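Local coordinates for antifungal protein GAFP-1 (Gastrodia elata, PDB 1XD5), which is a monomeric monocot mannose-binding lectin with antifungal activity, here its bulb-type lectin domain, probably acting by recognising mannose-containing glycans, at residues 8-13 with 52-57; 43-48 with 69-74; 82-87 with 94-99; 90-95 with 107-112. All blocks are in the same frame, centred on the assembly; numbering follows the deposited sequence.

Contact 1: 8-13 with 52-57; sequences HQLDTG and CVLKMQ
Q9 and K55 lie side by side on one face of the paired strands 8-10 and 52-56. At the root of Q9, CB rests against L54 O (3.2 Å). A chi1 of 78° tucks CG into the space flanked by both backbone branches, and the chain then runs out extended. OE1 reaches K55 CE at 3.1 Å, a methylene probably made slightly positive by the ammonium next to it. NE2 packs against V53 CG1 and donates to D11 OD1 (3.1 Å, 168°), a bond in the amide plane that fixes the rotation of the group. An amide suits this place: its oxygen faces the K55 methylene and its N-H faces the D11 carboxylate. Strand 8-10 edges one of the three four-stranded antiparallel sheets of the beta-prism II fold. L10 and L54 form a hydrogen-bonded pair, where L10 N meets L54 O at 2.7 Å and L54 N meets L10 O at 3.0 Å. On the face away from Q9, L10 CD1 touches L54 CD2 (4.0 Å), and both leucines also pack on I25. Past the strand end, T12 OG1 donates to C52 O at 2.7 Å from above the carbonyl plane, and C52 is disulfide-bonded to C29.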
loop_
_atom_site.group_PDB
_atom_site.type_symbol
_atom_site.label_atom_id
_atom_site.label_comp_id
_atom_site.label_asym_id
_atom_site.label_seq_id
_atom_site.Cartn_x
_atom_site.Cartn_y
_atom_site.Cartn_z
ATOM N N HIS A 8 -4.129 -5.536 -9.519
ATOM C CA HIS A 8 -2.708 -5.374 -9.817
ATOM C C HIS A 8 -1.870 -5.441 -8.543
ATOM O O HIS A 8 -2.395 -5.334 -7.434
ATOM C CB HIS A 8 -2.454 -4.057 -10.561
ATOM C CG HIS A 8 -3.093 -4.009 -11.914
ATOM N ND1 HIS A 8 -2.412 -4.331 -13.069
ATOM C CD2 HIS A 8 -4.355 -3.701 -12.296
ATOM C CE1 HIS A 8 -3.226 -4.215 -14.105
ATOM N NE2 HIS A 8 -4.412 -3.835 -13.662
ATOM N N GLN A 9 -0.569 -5.632 -8.720
ATOM C CA GLN A 9 0.322 -5.800 -7.586
ATOM C C GLN A 9 1.628 -5.067 -7.788
ATOM O O GLN A 9 2.022 -4.769 -8.921
ATOM C CB GLN A 9 0.569 -7.283 -7.305
ATOM C CG GLN A 9 1.556 -7.951 -8.246
ATOM C CD GLN A 9 1.736 -9.412 -7.930
ATOM O OE1 GLN A 9 0.777 -10.086 -7.567
ATOM N NE2 GLN A 9 2.959 -9.904 -8.059
ATOM N N LEU A 10 2.286 -4.744 -6.680
ATOM C CA LEU A 10 3.660 -4.293 -6.765
ATOM C C LEU A 10 4.523 -5.510 -6.508
ATOM O O LEU A 10 4.296 -6.241 -5.545
ATOM C CB LEU A 10 3.957 -3.190 -5.752
ATOM C CG LEU A 10 3.219 -1.855 -5.902
ATOM C CD1 LEU A 10 3.479 -0.989 -4.676
ATOM C CD2 LEU A 10 3.609 -1.114 -7.180
ATOM N N ASP A 11 5.504 -5.732 -7.377
ATOM C CA ASP A 11 6.471 -6.796 -7.157
ATOM C C ASP A 11 7.425 -6.349 -6.060
ATOM O O ASP A 11 7.384 -5.197 -5.618
ATOM C CB ASP A 11 7.241 -7.120 -8.443
ATOM C CG ASP A 11 6.335 -7.610 -9.561
ATOM O OD1 ASP A 11 5.382 -8.387 -9.284
ATOM O OD2 ASP A 11 6.496 -7.265 -10.759
ATOM N N THR A 12 8.276 -7.267 -5.614
ATOM C CA THR A 12 9.231 -6.972 -4.555
ATOM C C THR A 12 10.086 -5.758 -4.890
ATOM O O THR A 12 10.666 -5.691 -5.962
ATOM C CB THR A 12 10.131 -8.181 -4.327
ATOM O OG1 THR A 12 9.312 -9.320 -4.066
ATOM C CG2 THR A 12 10.948 -7.990 -3.046
ATOM N N GLY A 13 10.156 -4.809 -3.960
ATOM C CA GLY A 13 10.929 -3.593 -4.147
ATOM C C GLY A 13 10.172 -2.557 -4.959
ATOM O O GLY A 13 10.647 -1.436 -5.130
ATOM N N CYS A 52 8.406 -10.419 -0.802
ATOM C CA CYS A 52 6.986 -10.091 -0.720
ATOM C C CYS A 52 6.496 -9.241 -1.867
ATOM O O CYS A 52 7.257 -8.509 -2.484
ATOM C CB CYS A 52 6.651 -9.385 0.589
ATOM S SG CYS A 52 6.501 -10.562 1.936
ATOM N N VAL A 53 5.200 -9.341 -2.120
ATOM C CA VAL A 53 4.526 -8.506 -3.104
ATOM C C VAL A 53 3.331 -7.842 -2.423
ATOM O O VAL A 53 2.876 -8.297 -1.369
ATOM C CB VAL A 53 4.117 -9.333 -4.353
ATOM C CG1 VAL A 53 5.348 -10.004 -4.970
ATOM C CG2 VAL A 53 3.069 -10.383 -4.005
ATOM N N LEU A 54 2.843 -6.755 -3.007
ATOM C CA LEU A 54 1.736 -6.027 -2.440
ATOM C C LEU A 54 0.598 -6.069 -3.452
ATOM O O LEU A 54 0.761 -5.613 -4.579
ATOM C CB LEU A 54 2.136 -4.573 -2.139
ATOM C CG LEU A 54 1.046 -3.692 -1.508
ATOM C CD1 LEU A 54 0.682 -4.194 -0.116
ATOM C CD2 LEU A 54 1.460 -2.208 -1.460
ATOM N N LYS A 55 -0.533 -6.637 -3.048
ATOM C CA LYS A 55 -1.663 -6.816 -3.953
ATOM C C LYS A 55 -2.826 -5.927 -3.543
ATOM O O LYS A 55 -3.315 -6.032 -2.427
ATOM C CB LYS A 55 -2.122 -8.282 -3.956
ATOM C CG LYS A 55 -1.102 -9.273 -4.507
ATOM C CD LYS A 55 -1.772 -10.610 -4.865
ATOM C CE LYS A 55 -0.746 -11.653 -5.311
ATOM N NZ LYS A 55 -1.309 -13.041 -5.323
ATOM N N MET A 56 -3.269 -5.070 -4.457
ATOM C CA MET A 56 -4.495 -4.314 -4.279
ATOM C C MET A 56 -5.581 -5.196 -4.886
ATOM O O MET A 56 -5.647 -5.349 -6.106
ATOM C CB MET A 56 -4.405 -2.953 -4.989
ATOM C CG MET A 56 -5.663 -2.073 -4.902
ATOM S SD MET A 56 -6.007 -1.467 -3.228
ATOM C CE MET A 56 -7.365 -2.542 -2.717
ATOM N N GLN A 57 -6.407 -5.791 -4.031
ATOM C CA GLN A 57 -7.400 -6.766 -4.473
ATOM C C GLN A 57 -8.710 -6.132 -4.926
ATOM O O GLN A 57 -9.059 -5.019 -4.530
ATOM C CB GLN A 57 -7.655 -7.802 -3.370
ATOM C CG GLN A 57 -6.378 -8.572 -2.984
ATOM C CD GLN A 57 -6.619 -9.723 -2.030
ATOM O OE1 GLN A 57 -5.766 -10.584 -1.889
ATOM N NE2 GLN A 57 -7.763 -9.728 -1.362
#

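Contact 2: 43-48 with 69-74; sequences SGTNGK and RAIWAS. With SO4 (sulfate ion), chain E.
S43 and T45 pack against the indole of W72, and the apolar contacts are the main link between the two segments. S43 CB lies over one face of the ring, 3.8 Å from the centroid of the five-membered ring and only 12° off its normal, a CH-pi contact. T45 brings its methyl: CG2 approaches W72 CD1 at 3.8 Å, with the two side chains crossing at about a right angle. Next along, I71 CG2 touches both T45 CB (4.0 Å) and K48 CB (3.8 Å). W72, its CG anti to the backbone N (chi1 175°), carries the indole from strand 69-73 to the loop that follows strand 38-42. Two of the three sheets of the beta-prism II fold are joined in this way, and W72 also packs on W104 of the third. Among the polar contacts, a water accepts from W72 NE1 (2.9 Å) and donates to S43 O, bridging the segments. S43 OG donates to T45 OG1 at 2.7 Å; the serine oxygen is also bonded to L31 N and the threonine oxygen to C29 O. Small hydroxylated residues therefore suit the place, since each offers a carbon to W72 and an oxygen to the chain behind. The backbone from T45 to K48 forms a type II turn closed by K48 N to T45 O (3.2 Å), with G47 at the position of positive phi. On the outer side of that turn, N46 ND2 donates at 3.2 Å to O4 of a sulfate ion that probably came from the crystallisation liquor.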
loop_
_atom_site.group_PDB
_atom_site.type_symbol
_atom_site.label_atom_id
_atom_site.label_comp_id
_atom_site.label_asym_id
_atom_site.label_seq_id
_atom_site.Cartn_x
_atom_site.Cartn_y
_atom_site.Cartn_z
ATOM N N SER A 43 4.163 -1.332 8.082
ATOM C CA SER A 43 3.293 -2.432 8.471
ATOM C C SER A 43 3.900 -3.210 9.647
ATOM O O SER A 43 3.184 -3.896 10.379
ATOM C CB SER A 43 3.077 -3.369 7.292
ATOM O OG SER A 43 4.327 -3.785 6.769
ATOM N N GLY A 44 5.217 -3.104 9.808
ATOM C CA GLY A 44 5.934 -3.779 10.877
ATOM C C GLY A 44 6.079 -5.266 10.619
ATOM O O GLY A 44 6.083 -6.063 11.556
ATOM N N THR A 45 6.211 -5.644 9.349
ATOM C CA THR A 45 6.266 -7.058 8.983
ATOM C C THR A 45 7.635 -7.462 8.446
ATOM O O THR A 45 7.756 -8.481 7.753
ATOM C CB THR A 45 5.166 -7.387 7.950
ATOM O OG1 THR A 45 5.139 -6.369 6.950
ATOM C CG2 THR A 45 3.770 -7.306 8.599
ATOM N N ASN A 46 8.652 -6.648 8.731
ATOM C CA ASN A 46 10.032 -7.009 8.404
ATOM C C ASN A 46 10.366 -8.361 9.021
ATOM O O ASN A 46 10.058 -8.608 10.198
ATOM C CB ASN A 46 11.025 -5.955 8.902
ATOM C CG ASN A 46 10.853 -5.628 10.390
ATOM O OD1 ASN A 46 9.849 -5.059 10.793
ATOM N ND2 ASN A 46 11.839 -5.987 11.197
ATOM N N GLY A 47 10.957 -9.238 8.218
ATOM C CA GLY A 47 11.418 -10.519 8.709
ATOM C C GLY A 47 10.373 -11.620 8.766
ATOM O O GLY A 47 10.720 -12.746 9.111
ATOM N N LYS A 48 9.115 -11.316 8.425
ATOM C CA LYS A 48 8.051 -12.340 8.432
ATOM C C LYS A 48 8.259 -13.358 7.318
ATOM O O LYS A 48 7.852 -14.518 7.425
ATOM C CB LYS A 48 6.667 -11.706 8.294
ATOM C CG LYS A 48 6.248 -10.842 9.465
ATOM C CD LYS A 48 6.037 -11.650 10.727
ATOM C CE LYS A 48 5.327 -10.804 11.779
ATOM N NZ LYS A 48 5.089 -11.578 13.023
ATOM N N ARG A 69 1.573 -17.308 0.530
ATOM C CA ARG A 69 1.310 -17.050 1.951
ATOM C C ARG A 69 0.936 -15.591 2.203
ATOM O O ARG A 69 1.665 -14.695 1.790
ATOM C CB ARG A 69 2.539 -17.404 2.786
ATOM C CG ARG A 69 2.971 -18.872 2.693
ATOM C CD ARG A 69 4.270 -19.092 1.927
ATOM N NE ARG A 69 5.392 -18.369 2.521
ATOM C CZ ARG A 69 6.592 -18.247 1.965
ATOM N NH1 ARG A 69 6.849 -18.802 0.785
ATOM N NH2 ARG A 69 7.543 -17.562 2.591
ATOM N N ALA A 70 -0.188 -15.372 2.886
ATOM C CA ALA A 70 -0.602 -14.046 3.338
ATOM C C ALA A 70 0.227 -13.624 4.541
ATOM O O ALA A 70 0.456 -14.424 5.449
ATOM C CB ALA A 70 -2.090 -14.041 3.697
ATOM N N ILE A 71 0.663 -12.368 4.552
ATOM C CA ILE A 71 1.527 -11.854 5.617
ATOM C C ILE A 71 0.834 -10.775 6.453
ATOM O O ILE A 71 1.014 -10.708 7.672
ATOM C CB ILE A 71 2.841 -11.270 5.028
ATOM C CG1 ILE A 71 3.590 -12.289 4.148
ATOM C CG2 ILE A 71 3.725 -10.687 6.140
ATOM C CD1 ILE A 71 4.000 -13.602 4.839
ATOM N N TRP A 72 0.060 -9.927 5.783
ATOM C CA TRP A 72 -0.546 -8.758 6.407
ATOM C C TRP A 72 -1.647 -8.275 5.476
ATOM O O TRP A 72 -1.555 -8.455 4.262
ATOM C CB TRP A 72 0.532 -7.678 6.584
ATOM C CG TRP A 72 0.104 -6.346 7.112
ATOM C CD1 TRP A 72 0.232 -5.891 8.393
ATOM C CD2 TRP A 72 -0.473 -5.265 6.360
ATOM N NE1 TRP A 72 -0.239 -4.601 8.488
ATOM C CE2 TRP A 72 -0.681 -4.194 7.256
ATOM C CE3 TRP A 72 -0.832 -5.091 5.014
ATOM C CZ2 TRP A 72 -1.233 -2.972 6.855
ATOM C CZ3 TRP A 72 -1.395 -3.880 4.618
ATOM C CH2 TRP A 72 -1.586 -2.837 5.539
ATOM N N ALA A 73 -2.669 -7.648 6.048
ATOM C CA ALA A 73 -3.773 -7.113 5.262
ATOM C C ALA A 73 -4.345 -5.861 5.913
ATOM O O ALA A 73 -4.315 -5.709 7.139
ATOM C CB ALA A 73 -4.867 -8.173 5.071
ATOM N N SER A 74 -4.871 -4.971 5.076
ATOM C CA SER A 74 -5.563 -3.783 5.554
ATOM C C SER A 74 -6.874 -4.187 6.224
ATOM O O SER A 74 -7.400 -3.440 7.037
ATOM C CB SER A 74 -5.818 -2.802 4.407
ATOM O OG SER A 74 -6.674 -3.377 3.430
HETATM S S SO4 E . 14.579 -8.709 10.449
HETATM O O1 SO4 E . 14.155 -8.411 11.804
HETATM O O2 SO4 E . 14.253 -10.096 10.177
HETATM O O3 SO4 E . 16.013 -8.496 10.301
HETATM O O4 SO4 E . 13.863 -7.874 9.500
HETATM O O HOH W 1 0.216 -3.110 10.924
#

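Contact 3: 82-87 with 94-99; sequences NYYLIL and VIYDNS
I86 N donates to V94 O at 2.8 Å, the shortest hydrogen bond between the two segments, within a hydrogen-bonded pair. Y84 and Y96 form the next pair: Y84 N meets Y96 O at 3.1 Å and Y96 N meets Y84 O at 2.9 Å. A weaker CA-H contact joins Y83 CA to Y96 O (3.2 Å). Y84 has a chi1 of 60°, which swings its ring across to Y96, whose CB lies over the ring face 4.0 Å from the centroid. The two rings meet obliquely, their planes 33° apart. I86 CG2 touches the edge of the Y96 ring (3.7 Å to CE2), while V94 CG1 covers one of its faces. Flat tyrosines suit this face because they can lie across the neighbouring strand, with branched aliphatics filling in around them. These strands form a beta hairpin, and V94 and Y96 fall in the QxDxNxVxY sequence that in bulb-type lectins commonly forms a mannose site; Y96 OH is hydrogen-bonded to Q88 of the same motif. On the other face L85 CD1 packs on I95 CG1 at 3.5 Å. Beyond the strand, D97 OD1 accepts from S99 N in an Asx turn.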
loop_
_atom_site.group_PDB
_atom_site.type_symbol
_atom_site.label_atom_id
_atom_site.label_comp_id
_atom_site.label_asym_id
_atom_site.label_seq_id
_atom_site.Cartn_x
_atom_site.Cartn_y
_atom_site.Cartn_z
ATOM N N ASN A 82 -14.041 -1.678 -8.379
ATOM C CA ASN A 82 -12.824 -1.017 -8.811
ATOM C C ASN A 82 -12.329 -0.152 -7.672
ATOM O O ASN A 82 -13.027 0.766 -7.224
ATOM C CB ASN A 82 -13.086 -0.155 -10.047
ATOM C CG ASN A 82 -13.197 -0.979 -11.312
ATOM O OD1 ASN A 82 -12.223 -1.599 -11.763
ATOM N ND2 ASN A 82 -14.387 -0.994 -11.895
ATOM N N TYR A 83 -11.140 -0.474 -7.177
ATOM C CA TYR A 83 -10.517 0.309 -6.118
ATOM C C TYR A 83 -9.126 0.691 -6.581
ATOM O O TYR A 83 -8.574 0.062 -7.485
ATOM C CB TYR A 83 -10.441 -0.499 -4.819
ATOM C CG TYR A 83 -11.784 -0.978 -4.316
ATOM C CD1 TYR A 83 -12.239 -2.269 -4.606
ATOM C CD2 TYR A 83 -12.609 -0.140 -3.569
ATOM C CE1 TYR A 83 -13.481 -2.707 -4.163
ATOM C CE2 TYR A 83 -13.849 -0.569 -3.111
ATOM C CZ TYR A 83 -14.280 -1.851 -3.420
ATOM O OH TYR A 83 -15.501 -2.279 -2.961
ATOM N N TYR A 84 -8.552 1.725 -5.976
ATOM C CA TYR A 84 -7.147 2.019 -6.225
ATOM C C TYR A 84 -6.501 2.526 -4.965
ATOM O O TYR A 84 -7.151 3.162 -4.141
ATOM C CB TYR A 84 -6.937 3.000 -7.394
ATOM C CG TYR A 84 -7.585 4.346 -7.209
ATOM C CD1 TYR A 84 -8.926 4.531 -7.512
ATOM C CD2 TYR A 84 -6.856 5.442 -6.752
ATOM C CE1 TYR A 84 -9.543 5.767 -7.344
ATOM C CE2 TYR A 84 -7.466 6.696 -6.578
ATOM C CZ TYR A 84 -8.813 6.837 -6.888
ATOM O OH TYR A 84 -9.454 8.034 -6.725
ATOM N N LEU A 85 -5.223 2.198 -4.827
ATOM C CA LEU A 85 -4.364 2.714 -3.771
ATOM C C LEU A 85 -3.576 3.895 -4.341
ATOM O O LEU A 85 -3.024 3.800 -5.433
ATOM C CB LEU A 85 -3.391 1.619 -3.338
ATOM C CG LEU A 85 -2.390 1.976 -2.243
ATOM C CD1 LEU A 85 -3.103 2.094 -0.905
ATOM C CD2 LEU A 85 -1.296 0.915 -2.189
ATOM N N ILE A 86 -3.527 5.004 -3.613
ATOM C CA ILE A 86 -2.809 6.166 -4.118
ATOM C C ILE A 86 -1.961 6.825 -3.037
ATOM O O ILE A 86 -2.399 6.971 -1.889
ATOM C CB ILE A 86 -3.784 7.181 -4.793
ATOM C CG1 ILE A 86 -3.010 8.320 -5.474
ATOM C CG2 ILE A 86 -4.827 7.704 -3.788
ATOM C CD1 ILE A 86 -3.829 9.137 -6.446
ATOM N N LEU A 87 -0.740 7.192 -3.412
ATOM C CA LEU A 87 0.106 8.034 -2.580
ATOM C C LEU A 87 -0.164 9.501 -2.942
ATOM O O LEU A 87 0.197 9.965 -4.024
ATOM C CB LEU A 87 1.575 7.650 -2.773
ATOM C CG LEU A 87 2.695 8.426 -2.065
ATOM C CD1 LEU A 87 2.394 8.657 -0.614
ATOM C CD2 LEU A 87 4.023 7.692 -2.222
ATOM N N VAL A 94 -3.964 6.247 0.539
ATOM C CA VAL A 94 -5.403 6.009 0.673
ATOM C C VAL A 94 -5.885 5.001 -0.369
ATOM O O VAL A 94 -5.407 4.996 -1.491
ATOM C CB VAL A 94 -6.202 7.329 0.517
ATOM C CG1 VAL A 94 -7.697 7.145 0.860
ATOM C CG2 VAL A 94 -5.586 8.460 1.366
ATOM N N ILE A 95 -6.832 4.145 0.013
ATOM C CA ILE A 95 -7.568 3.345 -0.965
ATOM C C ILE A 95 -8.918 4.017 -1.203
ATOM O O ILE A 95 -9.644 4.317 -0.244
ATOM C CB ILE A 95 -7.786 1.885 -0.485
ATOM C CG1 ILE A 95 -6.451 1.208 -0.167
ATOM C CG2 ILE A 95 -8.567 1.082 -1.554
ATOM C CD1 ILE A 95 -6.573 -0.155 0.515
ATOM N N TYR A 96 -9.246 4.243 -2.473
ATOM C CA TYR A 96 -10.526 4.824 -2.858
ATOM C C TYR A 96 -11.363 3.840 -3.657
ATOM O O TYR A 96 -10.831 2.966 -4.351
ATOM C CB TYR A 96 -10.318 6.082 -3.713
ATOM C CG TYR A 96 -9.814 7.268 -2.932
ATOM C CD1 TYR A 96 -10.683 8.030 -2.148
ATOM C CD2 TYR A 96 -8.467 7.625 -2.972
ATOM C CE1 TYR A 96 -10.228 9.118 -1.421
ATOM C CE2 TYR A 96 -7.992 8.713 -2.251
ATOM C CZ TYR A 96 -8.878 9.455 -1.477
ATOM O OH TYR A 96 -8.420 10.508 -0.741
ATOM N N ASP A 97 -12.678 3.999 -3.575
ATOM C CA ASP A 97 -13.545 3.373 -4.566
ATOM C C ASP A 97 -13.630 4.288 -5.776
ATOM O O ASP A 97 -12.811 5.193 -5.927
ATOM C CB ASP A 97 -14.920 3.051 -3.983
ATOM C CG ASP A 97 -15.676 4.274 -3.525
ATOM O OD1 ASP A 97 -15.321 5.421 -3.891
ATOM O OD2 ASP A 97 -16.658 4.166 -2.775
ATOM N N ASN A 98 -14.623 4.066 -6.631
ATOM C CA ASN A 98 -14.770 4.860 -7.851
ATOM C C ASN A 98 -15.518 6.185 -7.662
ATOM O O ASN A 98 -15.781 6.894 -8.640
ATOM C CB ASN A 98 -15.416 4.019 -8.971
ATOM C CG ASN A 98 -16.779 3.428 -8.579
ATOM O OD1 ASN A 98 -17.418 2.754 -9.389
ATOM N ND2 ASN A 98 -17.221 3.669 -7.340
ATOM N N SER A 99 -15.837 6.526 -6.412
ATOM C CA SER A 99 -16.707 7.664 -6.120
ATOM C C SER A 99 -16.124 8.634 -5.096
ATOM O O SER A 99 -16.872 9.307 -4.390
ATOM C CB SER A 99 -18.072 7.167 -5.627
ATOM O OG SER A 99 -18.661 6.294 -6.567
#

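Contact 4: 90-95 with 107-112; sequences DRNVVI and HTNVGN. With SO4 (sulfate ion), chain F.
The loop that opens the third QxDxNxVxY motif, with D90 and N92, is clasped by the C-terminal segment 107-112. Two backbone carbonyls of this loop are held: V110 N donates to D90 O (2.9 Å), and T108 OG1 donates to R91 O (2.7 Å). The same threonine offers its own carbonyl in return, R91 NE meeting T108 O at 2.9 Å in both the carbonyl and the guanidinium planes; NH2 adds a weak bond to this oxygen. V110 CG1 lies over one face of the guanidinium, 3.5 Å from CZ, so a branched aliphatic residue covers the flat group while its edge stays engaged. At another edge, the NH1/NH2 side, a sulfate ion, probably from the crystallisation liquor, binds NH1 through O4 (2.8 Å) and NH2 through O2 (2.8 Å). The sulfate is also bonded to R38, and R91 NH1 forms a salt bridge with D35 of another sheet. In bulb-type lectins the motif's Asp and Asn commonly contribute to a mannose site, although no sugar is bound here. D90 OD1 accepts from N92 N, shaping the loop as an Asx turn. T108 N approaches N92 OD1 at 3.2 Å from above the amide plane, and N92 ND2 reaches H107 ND1 through a water. The N109 N-H, buried by this contact, has no partner in the model.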
loop_
_atom_site.group_PDB
_atom_site.type_symbol
_atom_site.label_atom_id
_atom_site.label_comp_id
_atom_site.label_asym_id
_atom_site.label_seq_id
_atom_site.Cartn_x
_atom_site.Cartn_y
_atom_site.Cartn_z
ATOM N N ASP A 90 -0.401 15.111 -0.294
ATOM C CA ASP A 90 -0.391 15.490 1.125
ATOM C C ASP A 90 0.222 14.390 2.006
ATOM O O ASP A 90 0.118 14.442 3.239
ATOM C CB ASP A 90 -1.796 15.863 1.608
ATOM C CG ASP A 90 -2.720 14.650 1.735
ATOM O OD1 ASP A 90 -2.383 13.571 1.206
ATOM O OD2 ASP A 90 -3.812 14.691 2.341
ATOM N N ARG A 91 0.853 13.403 1.360
ATOM C CA ARG A 91 1.558 12.298 2.032
ATOM C C ARG A 91 0.654 11.207 2.622
ATOM O O ARG A 91 1.153 10.251 3.227
ATOM C CB ARG A 91 2.530 12.821 3.105
ATOM C CG ARG A 91 3.717 11.895 3.357
ATOM C CD ARG A 91 4.600 12.322 4.514
ATOM N NE ARG A 91 3.929 12.163 5.803
ATOM C CZ ARG A 91 4.524 12.322 6.984
ATOM N NH1 ARG A 91 5.817 12.631 7.055
ATOM N NH2 ARG A 91 3.824 12.174 8.097
ATOM N N ASN A 92 -0.664 11.348 2.469
ATOM C CA ASN A 92 -1.584 10.292 2.890
ATOM C C ASN A 92 -1.537 9.190 1.846
ATOM O O ASN A 92 -1.342 9.464 0.664
ATOM C CB ASN A 92 -3.030 10.808 3.076
ATOM C CG ASN A 92 -3.791 10.065 4.193
ATOM O OD1 ASN A 92 -3.262 9.143 4.804
ATOM N ND2 ASN A 92 -5.033 10.484 4.464
ATOM N N VAL A 93 -1.668 7.944 2.287
ATOM C CA VAL A 93 -1.767 6.815 1.370
ATOM C C VAL A 93 -3.165 6.287 1.597
ATOM O O VAL A 93 -3.523 5.966 2.724
ATOM C CB VAL A 93 -0.724 5.719 1.666
ATOM C CG1 VAL A 93 -0.844 4.559 0.662
ATOM C CG2 VAL A 93 0.684 6.292 1.613
ATOM N N VAL A 94 -3.964 6.247 0.539
ATOM C CA VAL A 94 -5.403 6.009 0.673
ATOM C C VAL A 94 -5.885 5.001 -0.369
ATOM O O VAL A 94 -5.407 4.996 -1.491
ATOM C CB VAL A 94 -6.202 7.329 0.517
ATOM C CG1 VAL A 94 -7.697 7.145 0.860
ATOM C CG2 VAL A 94 -5.586 8.460 1.366
ATOM N N ILE A 95 -6.832 4.145 0.013
ATOM C CA ILE A 95 -7.568 3.345 -0.965
ATOM C C ILE A 95 -8.918 4.017 -1.203
ATOM O O ILE A 95 -9.644 4.317 -0.244
ATOM C CB ILE A 95 -7.786 1.885 -0.485
ATOM C CG1 ILE A 95 -6.451 1.208 -0.167
ATOM C CG2 ILE A 95 -8.567 1.082 -1.554
ATOM C CD1 ILE A 95 -6.573 -0.155 0.515
ATOM N N HIS A 107 -3.184 7.494 7.270
ATOM C CA HIS A 107 -3.304 8.699 8.089
ATOM C C HIS A 107 -1.945 9.350 8.291
ATOM O O HIS A 107 -1.587 9.764 9.401
ATOM C CB HIS A 107 -3.995 8.398 9.427
ATOM C CG HIS A 107 -5.298 7.679 9.267
ATOM N ND1 HIS A 107 -6.389 8.253 8.652
ATOM C CD2 HIS A 107 -5.669 6.421 9.597
ATOM C CE1 HIS A 107 -7.386 7.387 8.630
ATOM N NE2 HIS A 107 -6.974 6.267 9.196
ATOM N N THR A 108 -1.193 9.433 7.198
ATOM C CA THR A 108 0.105 10.075 7.226
ATOM C C THR A 108 0.034 11.443 6.585
ATOM O O THR A 108 1.061 12.011 6.256
ATOM C CB THR A 108 1.168 9.206 6.524
ATOM O OG1 THR A 108 0.623 8.623 5.327
ATOM C CG2 THR A 108 1.552 8.032 7.407
ATOM N N ASN A 109 -1.184 11.962 6.408
ATOM C CA ASN A 109 -1.384 13.294 5.843
ATOM C C ASN A 109 -0.655 14.348 6.666
ATOM O O ASN A 109 -0.643 14.286 7.894
ATOM C CB ASN A 109 -2.867 13.648 5.798
ATOM C CG ASN A 109 -3.553 13.426 7.129
ATOM O OD1 ASN A 109 -3.568 12.309 7.649
ATOM N ND2 ASN A 109 -4.101 14.493 7.703
ATOM N N VAL A 110 -0.022 15.284 5.975
ATOM C CA VAL A 110 0.598 16.436 6.609
ATOM C C VAL A 110 -0.069 17.682 6.054
ATOM O O VAL A 110 -0.461 17.713 4.881
ATOM C CB VAL A 110 2.135 16.489 6.378
ATOM C CG1 VAL A 110 2.814 15.338 7.097
ATOM C CG2 VAL A 110 2.487 16.485 4.887
ATOM N N GLY A 111 -0.236 18.690 6.905
ATOM C CA GLY A 111 -0.739 19.978 6.466
ATOM C C GLY A 111 -2.248 20.119 6.399
ATOM O O GLY A 111 -2.743 21.168 5.994
ATOM N N ASN A 112 -2.981 19.067 6.761
ATOM C CA ASN A 112 -4.447 19.124 6.812
ATOM C C ASN A 112 -5.037 18.245 7.918
ATOM O O ASN A 112 -4.301 17.755 8.775
ATOM C CB ASN A 112 -5.086 18.801 5.446
ATOM C CG ASN A 112 -4.671 17.437 4.888
ATOM O OD1 ASN A 112 -4.423 17.286 3.677
ATOM N ND2 ASN A 112 -4.631 16.438 5.749
ATOM O OXT ASN A 112 -6.247 18.005 7.953
HETATM S S SO4 F . 6.157 12.925 10.862
HETATM O O1 SO4 F . 5.672 14.005 11.695
HETATM O O2 SO4 F . 5.073 11.976 10.639
HETATM O O3 SO4 F . 7.241 12.227 11.538
HETATM O O4 SO4 F . 6.632 13.481 9.597
HETATM O O HOH W 2 1.226 12.461 9.706
HETATM O O HOH W 3 -6.902 10.154 6.692
#

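How the contacts relate
Contacts 3 and 4 are neighbours, centres about 13 Å apart: they share V94 and I95, and L85 CD1 of one meets V93 CG1 of the other at 3.7 Å. Together they cover most of the third QxDxNxVxY motif. Contact 1 belongs to another sheet but reaches contact 3 through the prism interior, M56 SD lying 4.0 Å from I95 CG2. Contacts 1 and 2, about 12 Å apart between centres, reach the same sheet and touch where C52 SG meets I71 CG1 (4.0 Å). Contact 2 lies about 21 Å, centre to centre, from contacts 3 and 4. The two sulfates bind at contacts 2 and 4.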